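Local atomic coordinates of glycine oxidase (Bacillus cereus ATCC 14579, PDB entry 7CYX), a protein that probably catalyses the FAD-dependent oxidative deamination of glycine with oxygen to glyoxylate, ammonium and hydrogen peroxide, a step of thiamine diphosphate biosynthesis. Residues 24-29 / 344-349; 82-87 / 159-164; 266-271 / 278-283. All coordinates share one frame; numbering follows the deposited sequence.

Contact 1: 24-29 / 344-349; sequences AERGHK and SGQYMA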
loop_
_atom_site.group_PDB
_atom_site.type_symbol
_atom_site.label_atom_id
_atom_site.label_comp_id
_atom_site.label_asym_id
_atom_site.label_seq_id
_atom_site.Cartn_x
_atom_site.Cartn_y
_atom_site.Cartn_z
ATOM N N ALA A 24 -8.246 9.838 -19.913
ATOM C CA ALA A 24 -9.282 8.787 -19.769
ATOM C C ALA A 24 -10.433 9.279 -18.886
ATOM O O ALA A 24 -11.587 8.959 -19.116
ATOM C CB ALA A 24 -8.690 7.529 -19.175
ATOM N N GLU A 25 -10.095 10.026 -17.845
ATOM C CA GLU A 25 -11.089 10.580 -16.942
ATOM C C GLU A 25 -12.096 11.434 -17.729
ATOM O O GLU A 25 -13.269 11.437 -17.402
ATOM C CB GLU A 25 -10.405 11.421 -15.867
ATOM C CG GLU A 25 -11.084 11.331 -14.521
ATOM C CD GLU A 25 -10.381 12.129 -13.438
ATOM O OE1 GLU A 25 -9.683 13.124 -13.775
ATOM O OE2 GLU A 25 -10.526 11.745 -12.262
ATOM N N ARG A 26 -11.602 12.146 -18.754
ATOM C CA ARG A 26 -12.369 13.072 -19.605
ATOM C C ARG A 26 -12.935 12.349 -20.836
ATOM O O ARG A 26 -13.342 13.001 -21.786
ATOM C CB ARG A 26 -11.477 14.238 -20.065
ATOM C CG ARG A 26 -11.124 15.256 -18.983
ATOM C CD ARG A 26 -10.014 16.200 -19.460
ATOM N NE ARG A 26 -9.355 16.952 -18.397
ATOM C CZ ARG A 26 -8.583 18.024 -18.581
ATOM N NH1 ARG A 26 -8.406 18.517 -19.795
ATOM N NH2 ARG A 26 -7.971 18.586 -17.548
ATOM N N GLY A 27 -12.922 11.008 -20.836
ATOM C CA GLY A 27 -13.619 10.193 -21.849
ATOM C C GLY A 27 -12.826 9.913 -23.125
ATOM O O GLY A 27 -13.426 9.484 -24.131
ATOM N N HIS A 28 -11.501 10.136 -23.113
ATOM C CA HIS A 28 -10.636 9.830 -24.269
ATOM C C HIS A 28 -10.215 8.360 -24.218
ATOM O O HIS A 28 -9.865 7.889 -23.160
ATOM C CB HIS A 28 -9.360 10.672 -24.264
ATOM C CG HIS A 28 -9.569 12.130 -24.450
ATOM N ND1 HIS A 28 -9.298 12.758 -25.643
ATOM C CD2 HIS A 28 -9.996 13.083 -23.598
ATOM C CE1 HIS A 28 -9.553 14.040 -25.520
ATOM N NE2 HIS A 28 -9.979 14.269 -24.274
ATOM N N LYS A 29 -10.229 7.664 -25.361
ATOM C CA LYS A 29 -9.808 6.270 -25.411
ATOM C C LYS A 29 -8.281 6.222 -25.553
ATOM O O LYS A 29 -7.703 6.647 -26.553
ATOM C CB LYS A 29 -10.595 5.512 -26.486
ATOM C CG LYS A 29 -12.107 5.458 -26.253
ATOM C CD LYS A 29 -12.556 5.663 -24.791
ATOM C CE LYS A 29 -14.055 5.807 -24.611
ATOM N NZ LYS A 29 -14.686 4.521 -24.234
ATOM N N SER A 344 1.525 18.095 -14.788
ATOM C CA SER A 344 1.949 17.677 -16.134
ATOM C C SER A 344 0.807 16.977 -16.881
ATOM O O SER A 344 0.581 17.215 -18.073
ATOM C CB SER A 344 3.176 16.793 -16.075
ATOM O OG SER A 344 4.277 17.509 -15.537
ATOM N N GLY A 345 0.115 16.074 -16.181
ATOM C CA GLY A 345 -0.999 15.345 -16.757
ATOM C C GLY A 345 -2.157 16.262 -17.096
ATOM O O GLY A 345 -2.744 16.172 -18.197
ATOM N N GLN A 346 -2.494 17.134 -16.136
ATOM C CA GLN A 346 -3.584 18.068 -16.283
ATOM C C GLN A 346 -3.309 18.918 -17.526
ATOM O O GLN A 346 -4.158 19.012 -18.424
ATOM C CB GLN A 346 -3.729 18.907 -15.012
ATOM C CG GLN A 346 -5.086 19.578 -14.866
ATOM C CD GLN A 346 -5.290 20.121 -13.475
ATOM O OE1 GLN A 346 -4.607 21.051 -13.054
ATOM N NE2 GLN A 346 -6.228 19.534 -12.744
ATOM N N TYR A 347 -2.084 19.453 -17.604
ATOM C CA TYR A 347 -1.692 20.367 -18.667
ATOM C C TYR A 347 -1.767 19.675 -20.024
ATOM O O TYR A 347 -2.325 20.224 -20.982
ATOM C CB TYR A 347 -0.262 20.881 -18.500
ATOM C CG TYR A 347 0.237 21.624 -19.713
ATOM C CD1 TYR A 347 -0.140 22.936 -19.939
ATOM C CD2 TYR A 347 1.024 21.004 -20.672
ATOM C CE1 TYR A 347 0.292 23.625 -21.061
ATOM C CE2 TYR A 347 1.472 21.681 -21.798
ATOM C CZ TYR A 347 1.098 23.000 -21.993
ATOM O OH TYR A 347 1.513 23.719 -23.076
ATOM N N MET A 348 -1.183 18.475 -20.091
ATOM C CA MET A 348 -1.106 17.756 -21.331
ATOM C C MET A 348 -2.536 17.481 -21.831
ATOM O O MET A 348 -2.835 17.669 -22.994
ATOM C CB MET A 348 -0.309 16.455 -21.153
ATOM C CG MET A 348 0.765 16.211 -22.209
ATOM S SD MET A 348 1.924 17.569 -22.592
ATOM C CE MET A 348 2.407 18.048 -20.940
ATOM N N ALA A 349 -3.439 17.071 -20.937
ATOM C CA ALA A 349 -4.803 16.774 -21.361
ATOM C C ALA A 349 -5.525 18.055 -21.826
ATOM O O ALA A 349 -6.215 18.023 -22.849
ATOM C CB ALA A 349 -5.558 16.070 -20.263
#
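Arg26 reaches across to the helical segment 344-349 and lays its guanidinium against Ala349. The methyl of Ala349 sits over one face of the group, nearer its margin than its centre. Its CB is 3.8 Å from NH1 of Arg26. NH1 also approaches the backbone of the same residue, with Ala349 C at 3.6 Å. The other terminal nitrogen meets Gln346, one helical turn earlier. Arg26 NH2 lies 3.9 Å from Gln346 O, an oblique approach too long for a hydrogen bond. It also lies 4.1 Å from Gln346 CG, so the aliphatic part of the glutamine borders the guanidinium. The two side chains cross at about a right angle, and their guanidinium and amide planes are 29° apart.

The arginine spans the gap because its chain is extended from CG to NE (chi2 168°, chi3 -164°). Within the two segments the contact is therefore van der Waals packing of a flat cation on a helix. The charge is met at the end of that helix and just past it: Arg26 NH1 forms salt bridges with Asp350 and with Glu353. These acids probably fix the rotation of the group above Ala349. His28 joins the same cluster through a hydrogen bond from NE2 to Glu353.

Arg26 lies at the C-terminal end of helix 14-25, which closes in a Schellman motif with Gly27 as its positive-phi C-prime residue. Lys29 then leads into strand 30-33 and bonds to Asp6 at the neighbouring strand 5-10. The contact thus ties the first helix-to-strand turn of the Rossmann-type FAD domain to helix 341-352. Ala349 and Gln346 also touch Phe22 on helix 14-25, while Ser344 and Met348 pack on strands 327-331 and 317-318.

Contact 2: 82-87 / 159-164; sequences EKTGVD and TKAFAH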
loop_
_atom_site.group_PDB
_atom_site.type_symbol
_atom_site.label_atom_id
_atom_site.label_comp_id
_atom_site.label_asym_id
_atom_site.label_seq_id
_atom_site.Cartn_x
_atom_site.Cartn_y
_atom_site.Cartn_z
ATOM N N GLU A 82 -10.344 6.460 -3.537
ATOM C CA GLU A 82 -11.770 6.147 -3.654
ATOM C C GLU A 82 -12.054 5.362 -4.935
ATOM O O GLU A 82 -12.878 4.469 -4.930
ATOM C CB GLU A 82 -12.636 7.410 -3.572
ATOM C CG GLU A 82 -13.201 7.636 -2.175
ATOM C CD GLU A 82 -13.699 9.041 -1.876
ATOM O OE1 GLU A 82 -14.635 9.496 -2.568
ATOM O OE2 GLU A 82 -13.146 9.680 -0.945
ATOM N N LYS A 83 -11.339 5.673 -6.010
ATOM C CA LYS A 83 -11.608 5.081 -7.290
ATOM C C LYS A 83 -10.892 3.732 -7.446
ATOM O O LYS A 83 -11.423 2.839 -8.086
ATOM C CB LYS A 83 -11.179 6.052 -8.387
ATOM C CG LYS A 83 -11.620 5.686 -9.792
ATOM C CD LYS A 83 -10.990 6.573 -10.836
ATOM C CE LYS A 83 -11.403 6.248 -12.253
ATOM N NZ LYS A 83 -10.806 7.223 -13.191
ATOM N N THR A 84 -9.669 3.596 -6.925
ATOM C CA THR A 84 -8.817 2.468 -7.345
ATOM C C THR A 84 -8.477 1.545 -6.187
ATOM O O THR A 84 -7.969 0.434 -6.428
ATOM C CB THR A 84 -7.471 2.924 -7.920
ATOM O OG1 THR A 84 -6.651 3.440 -6.868
ATOM C CG2 THR A 84 -7.636 3.965 -8.999
ATOM N N GLY A 85 -8.668 2.040 -4.964
ATOM C CA GLY A 85 -8.343 1.329 -3.742
ATOM C C GLY A 85 -6.929 1.603 -3.266
ATOM O O GLY A 85 -6.617 1.365 -2.095
ATOM N N VAL A 86 -6.078 2.112 -4.175
ATOM C CA VAL A 86 -4.679 2.384 -3.879
ATOM C C VAL A 86 -4.591 3.722 -3.154
ATOM O O VAL A 86 -5.056 4.702 -3.687
ATOM C CB VAL A 86 -3.813 2.409 -5.146
ATOM C CG1 VAL A 86 -2.409 2.898 -4.837
ATOM C CG2 VAL A 86 -3.763 1.048 -5.821
ATOM N N ASP A 87 -4.018 3.704 -1.945
ATOM C CA ASP A 87 -3.572 4.883 -1.209
ATOM C C ASP A 87 -2.124 5.202 -1.600
ATOM O O ASP A 87 -1.276 4.308 -1.561
ATOM C CB ASP A 87 -3.620 4.640 0.300
ATOM C CG ASP A 87 -3.281 5.863 1.132
ATOM O OD1 ASP A 87 -4.193 6.678 1.355
ATOM O OD2 ASP A 87 -2.111 5.980 1.563
ATOM N N THR A 159 2.043 6.215 -8.989
ATOM C CA THR A 159 2.171 5.774 -10.346
ATOM C C THR A 159 1.100 4.720 -10.635
ATOM O O THR A 159 0.315 4.870 -11.539
ATOM C CB THR A 159 3.555 5.170 -10.616
ATOM O OG1 THR A 159 4.531 6.193 -10.428
ATOM C CG2 THR A 159 3.667 4.586 -12.003
ATOM N N LYS A 160 1.108 3.641 -9.846
ATOM C CA LYS A 160 0.178 2.568 -10.020
ATOM C C LYS A 160 -1.248 3.132 -9.928
ATOM O O LYS A 160 -2.086 2.764 -10.729
ATOM C CB LYS A 160 0.480 1.451 -9.020
ATOM C CG LYS A 160 1.728 0.634 -9.338
ATOM C CD LYS A 160 2.139 -0.309 -8.212
ATOM C CE LYS A 160 3.590 -0.205 -7.787
ATOM N NZ LYS A 160 4.447 -1.215 -8.457
ATOM N N ALA A 161 -1.506 4.065 -9.002
ATOM C CA ALA A 161 -2.855 4.608 -8.845
ATOM C C ALA A 161 -3.342 5.249 -10.159
ATOM O O ALA A 161 -4.424 4.891 -10.666
ATOM C CB ALA A 161 -2.903 5.582 -7.703
ATOM N N PHE A 162 -2.548 6.182 -10.701
ATOM C CA PHE A 162 -2.838 6.837 -11.967
ATOM C C PHE A 162 -3.206 5.792 -13.026
ATOM O O PHE A 162 -4.218 5.935 -13.713
ATOM C CB PHE A 162 -1.636 7.634 -12.480
ATOM C CG PHE A 162 -1.500 9.041 -11.965
ATOM C CD1 PHE A 162 -2.569 9.919 -11.980
ATOM C CD2 PHE A 162 -0.283 9.510 -11.504
ATOM C CE1 PHE A 162 -2.436 11.225 -11.526
ATOM C CE2 PHE A 162 -0.148 10.813 -11.046
ATOM C CZ PHE A 162 -1.226 11.668 -11.044
ATOM N N ALA A 163 -2.384 4.745 -13.152
ATOM C CA ALA A 163 -2.511 3.790 -14.273
ATOM C C ALA A 163 -3.802 2.959 -14.162
ATOM O O ALA A 163 -4.518 2.777 -15.142
ATOM C CB ALA A 163 -1.287 2.920 -14.357
ATOM N N HIS A 164 -4.126 2.479 -12.967
ATOM C CA HIS A 164 -5.361 1.683 -12.762
ATOM C C HIS A 164 -6.619 2.566 -12.846
ATOM O O HIS A 164 -7.688 2.085 -13.254
ATOM C CB HIS A 164 -5.336 0.983 -11.408
ATOM C CG HIS A 164 -4.262 -0.033 -11.252
ATOM N ND1 HIS A 164 -4.158 -1.127 -12.081
ATOM C CD2 HIS A 164 -3.289 -0.149 -10.320
ATOM C CE1 HIS A 164 -3.135 -1.857 -11.688
ATOM N NE2 HIS A 164 -2.603 -1.292 -10.584
#
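Thr84 and Val86 are set by their first torsions to face Ala161. In Thr84, chi1 of 71° places OG1 between the backbone N and the carbonyl carbon, with CG2 beside the N. The methyl then meets the helix 155-168 backbone: Thr84 CG2 is 3.7 Å from Ala161 O. In Val86, CG1 stands opposite the backbone N (chi1 171°) and touches the methyl of Ala161, CG1 to CB 4.0 Å. Ala161 therefore takes one neighbour on its carbonyl oxygen and another on its methyl. A turn further on, Thr84 CG2 comes within 4.2 Å of His164 C and 4.5 Å of His164 CB.

The threonine hydroxyl has a different task. Its OG1 accepts a hydrogen bond from Val86 N at 3.1 Å, with an N-H...O angle of 156°, which makes an ST turn. It is also hydrogen-bonded to Leu80 O, one turn back. These two bonds fix the rotation of the side chain, and so keep the methyl at Ala161 O. Gly85, with positive phi, carries the chain out of helix 73-84 between the two contacting residues.

The contact joins the end of helix 73-84 to the middle of helix 155-168. Leu80 adds to the packing on Ala161, and Lys83 bonds to Ser165 and Ser169. Phe162 and Ala163 turn away toward helix 14-25, so helix 155-168 lies between that helix and the segment 82-87. The second subunit adds to this region, with its Arg257 packing on Val86 and its Gly258 on His164.

Contact 3: 266-271 / 278-283; sequences TMKPHT and PESITS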
loop_
_atom_site.group_PDB
_atom_site.type_symbol
_atom_site.label_atom_id
_atom_site.label_comp_id
_atom_site.label_asym_id
_atom_site.label_seq_id
_atom_site.Cartn_x
_atom_site.Cartn_y
_atom_site.Cartn_z
ATOM N N THR A 266 22.905 8.996 -4.381
ATOM C CA THR A 266 24.075 9.317 -5.181
ATOM C C THR A 266 23.638 9.858 -6.537
ATOM O O THR A 266 22.488 9.682 -6.962
ATOM C CB THR A 266 24.977 8.112 -5.463
ATOM O OG1 THR A 266 24.241 7.133 -6.208
ATOM C CG2 THR A 266 25.555 7.543 -4.194
ATOM N N MET A 267 24.601 10.478 -7.220
ATOM C CA MET A 267 24.413 11.056 -8.526
ATOM C C MET A 267 25.501 10.506 -9.466
ATOM O O MET A 267 26.691 10.760 -9.264
ATOM C CB MET A 267 24.492 12.585 -8.438
ATOM C CG MET A 267 23.745 13.292 -9.560
ATOM S SD MET A 267 23.813 15.112 -9.478
ATOM C CE MET A 267 25.076 15.476 -10.700
ATOM N N LYS A 268 25.088 9.739 -10.485
ATOM C CA LYS A 268 26.003 9.172 -11.488
ATOM C C LYS A 268 25.446 9.398 -12.897
ATOM O O LYS A 268 24.746 8.563 -13.453
ATOM C CB LYS A 268 26.226 7.695 -11.174
ATOM C CG LYS A 268 27.130 7.394 -9.977
ATOM C CD LYS A 268 27.555 5.919 -9.938
ATOM C CE LYS A 268 27.914 5.383 -8.563
ATOM N NZ LYS A 268 27.787 3.896 -8.486
ATOM N N PRO A 269 25.788 10.523 -13.563
ATOM C CA PRO A 269 25.205 10.854 -14.859
ATOM C C PRO A 269 25.673 9.973 -16.031
ATOM O O PRO A 269 26.749 9.406 -15.980
ATOM C CB PRO A 269 25.631 12.319 -15.069
ATOM C CG PRO A 269 26.870 12.505 -14.225
ATOM C CD PRO A 269 26.773 11.509 -13.099
ATOM N N HIS A 270 24.811 9.864 -17.055
ATOM C CA HIS A 270 25.061 9.167 -18.331
ATOM C C HIS A 270 25.395 7.685 -18.118
ATOM O O HIS A 270 26.404 7.196 -18.608
ATOM C CB HIS A 270 26.122 9.909 -19.161
ATOM C CG HIS A 270 25.616 11.183 -19.757
ATOM N ND1 HIS A 270 25.959 12.437 -19.253
ATOM C CD2 HIS A 270 24.789 11.400 -20.801
ATOM C CE1 HIS A 270 25.359 13.367 -19.955
ATOM N NE2 HIS A 270 24.618 12.755 -20.904
ATOM N N THR A 271 24.512 6.963 -17.422
ATOM C CA THR A 271 24.561 5.500 -17.437
ATOM C C THR A 271 23.169 4.950 -17.119
ATOM O O THR A 271 22.472 5.486 -16.276
ATOM C CB THR A 271 25.629 4.963 -16.478
ATOM O OG1 THR A 271 25.737 3.554 -16.641
ATOM C CG2 THR A 271 25.322 5.212 -15.022
ATOM N N PRO A 278 29.127 -1.031 -3.751
ATOM C CA PRO A 278 29.359 -0.954 -2.316
ATOM C C PRO A 278 29.670 0.445 -1.777
ATOM O O PRO A 278 29.086 0.844 -0.774
ATOM C CB PRO A 278 30.560 -1.901 -2.173
ATOM C CG PRO A 278 30.231 -3.007 -3.135
ATOM C CD PRO A 278 29.723 -2.244 -4.340
ATOM N N GLU A 279 30.607 1.139 -2.429
ATOM C CA GLU A 279 31.107 2.458 -2.030
ATOM C C GLU A 279 29.930 3.420 -1.832
ATOM O O GLU A 279 29.945 4.211 -0.906
ATOM C CB GLU A 279 32.091 2.967 -3.088
ATOM C CG GLU A 279 32.489 4.436 -2.973
ATOM C CD GLU A 279 33.676 4.827 -3.861
ATOM O OE1 GLU A 279 34.746 5.147 -3.292
ATOM O OE2 GLU A 279 33.551 4.815 -5.126
ATOM N N SER A 280 28.944 3.359 -2.735
ATOM C CA SER A 280 27.729 4.155 -2.654
ATOM C C SER A 280 26.949 3.769 -1.395
ATOM O O SER A 280 26.510 4.639 -0.644
ATOM C CB SER A 280 26.880 3.971 -3.875
ATOM O OG SER A 280 27.493 4.552 -5.010
ATOM N N ILE A 281 26.804 2.455 -1.155
ATOM C CA ILE A 281 26.091 1.983 0.030
ATOM C C ILE A 281 26.768 2.563 1.283
ATOM O O ILE A 281 26.084 3.033 2.188
ATOM C CB ILE A 281 26.013 0.446 0.107
ATOM C CG1 ILE A 281 24.891 -0.131 -0.758
ATOM C CG2 ILE A 281 25.869 -0.002 1.542
ATOM C CD1 ILE A 281 24.828 -1.651 -0.767
ATOM N N THR A 282 28.106 2.474 1.327
ATOM C CA THR A 282 28.939 2.871 2.479
ATOM C C THR A 282 28.908 4.389 2.660
ATOM O O THR A 282 28.855 4.897 3.775
ATOM C CB THR A 282 30.420 2.519 2.274
ATOM O OG1 THR A 282 30.542 1.143 1.943
ATOM C CG2 THR A 282 31.260 2.825 3.493
ATOM N N SER A 283 29.053 5.095 1.542
ATOM C CA SER A 283 29.043 6.532 1.532
ATOM C C SER A 283 27.683 7.045 2.043
ATOM O O SER A 283 27.619 7.951 2.893
ATOM C CB SER A 283 29.385 7.028 0.155
ATOM O OG SER A 283 29.430 8.440 0.118
#
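Ser280 is the residue of the helical segment 278-283 that meets Thr266 and Lys268. The segment starts the helix at Pro278, whose carbonyl oxygen takes two donors from one residue. Thr282 N bonds to Pro278 O at 2.8 Å and Thr282 OG1 bonds to it at 3.1 Å. The hydroxyl comes from above the carbonyl plane, 54° out of it.

Ser280 then faces the strand. Its hydroxyl lies beside the backbone N (chi1 -69°). Ser280 OG is 3.7 Å from Thr266 CG2, and Ser280 CB is 3.8 Å from the same methyl. The extended lysine arrives at the same oxygen, with Lys268 NZ 3.5 Å from Ser280 OG. Neither approach is a hydrogen bond. The polar atoms are gathered by a shared partner instead: Glu231 OE1 takes a salt bridge from Lys268 NZ and is hydrogen-bonded to Thr266 OG1 and to Ser280 OG. One carboxylate oxygen thus anchors both sides.

Ile281 points away from the strand, onto Trp300 and Thr303 of strand 299-311.

The arrangement is a strand-to-helix connection in the domain built on the large eight-stranded sheet, as distinct from the Rossmann-type FAD-binding part, of this DAO-family oxidase. Strand 260-269 leaves the sheet beside strand 225-236, and helix 278-291 folds back against its end. The carboxylate of Glu231, on strand 225-236, ties the two together.

Contacts 1 and 2 are neighbours in the FAD-binding part of the chain. Their centres are 15 Å apart and their nearest atoms about 4 Å, without touching. Helix 14-25 connects them: its end supplies Arg26 to contact 1, and its side packs on Phe162 and Ala163 of contact 2. Contact 3 is far off, with centres 37 Å from contact 1 and 32 Å from contact 2, and lies on the opposite side of the chain's centre from contact 1. It is nevertheless the nearer of contacts 2 and 3 to the cofactor: the Thr266 side chain is about 7 Å from the FAD, against about 14 Å for Ala161. Along the chain, contacts 2 and 3 both fall inside the loop closed by contact 1.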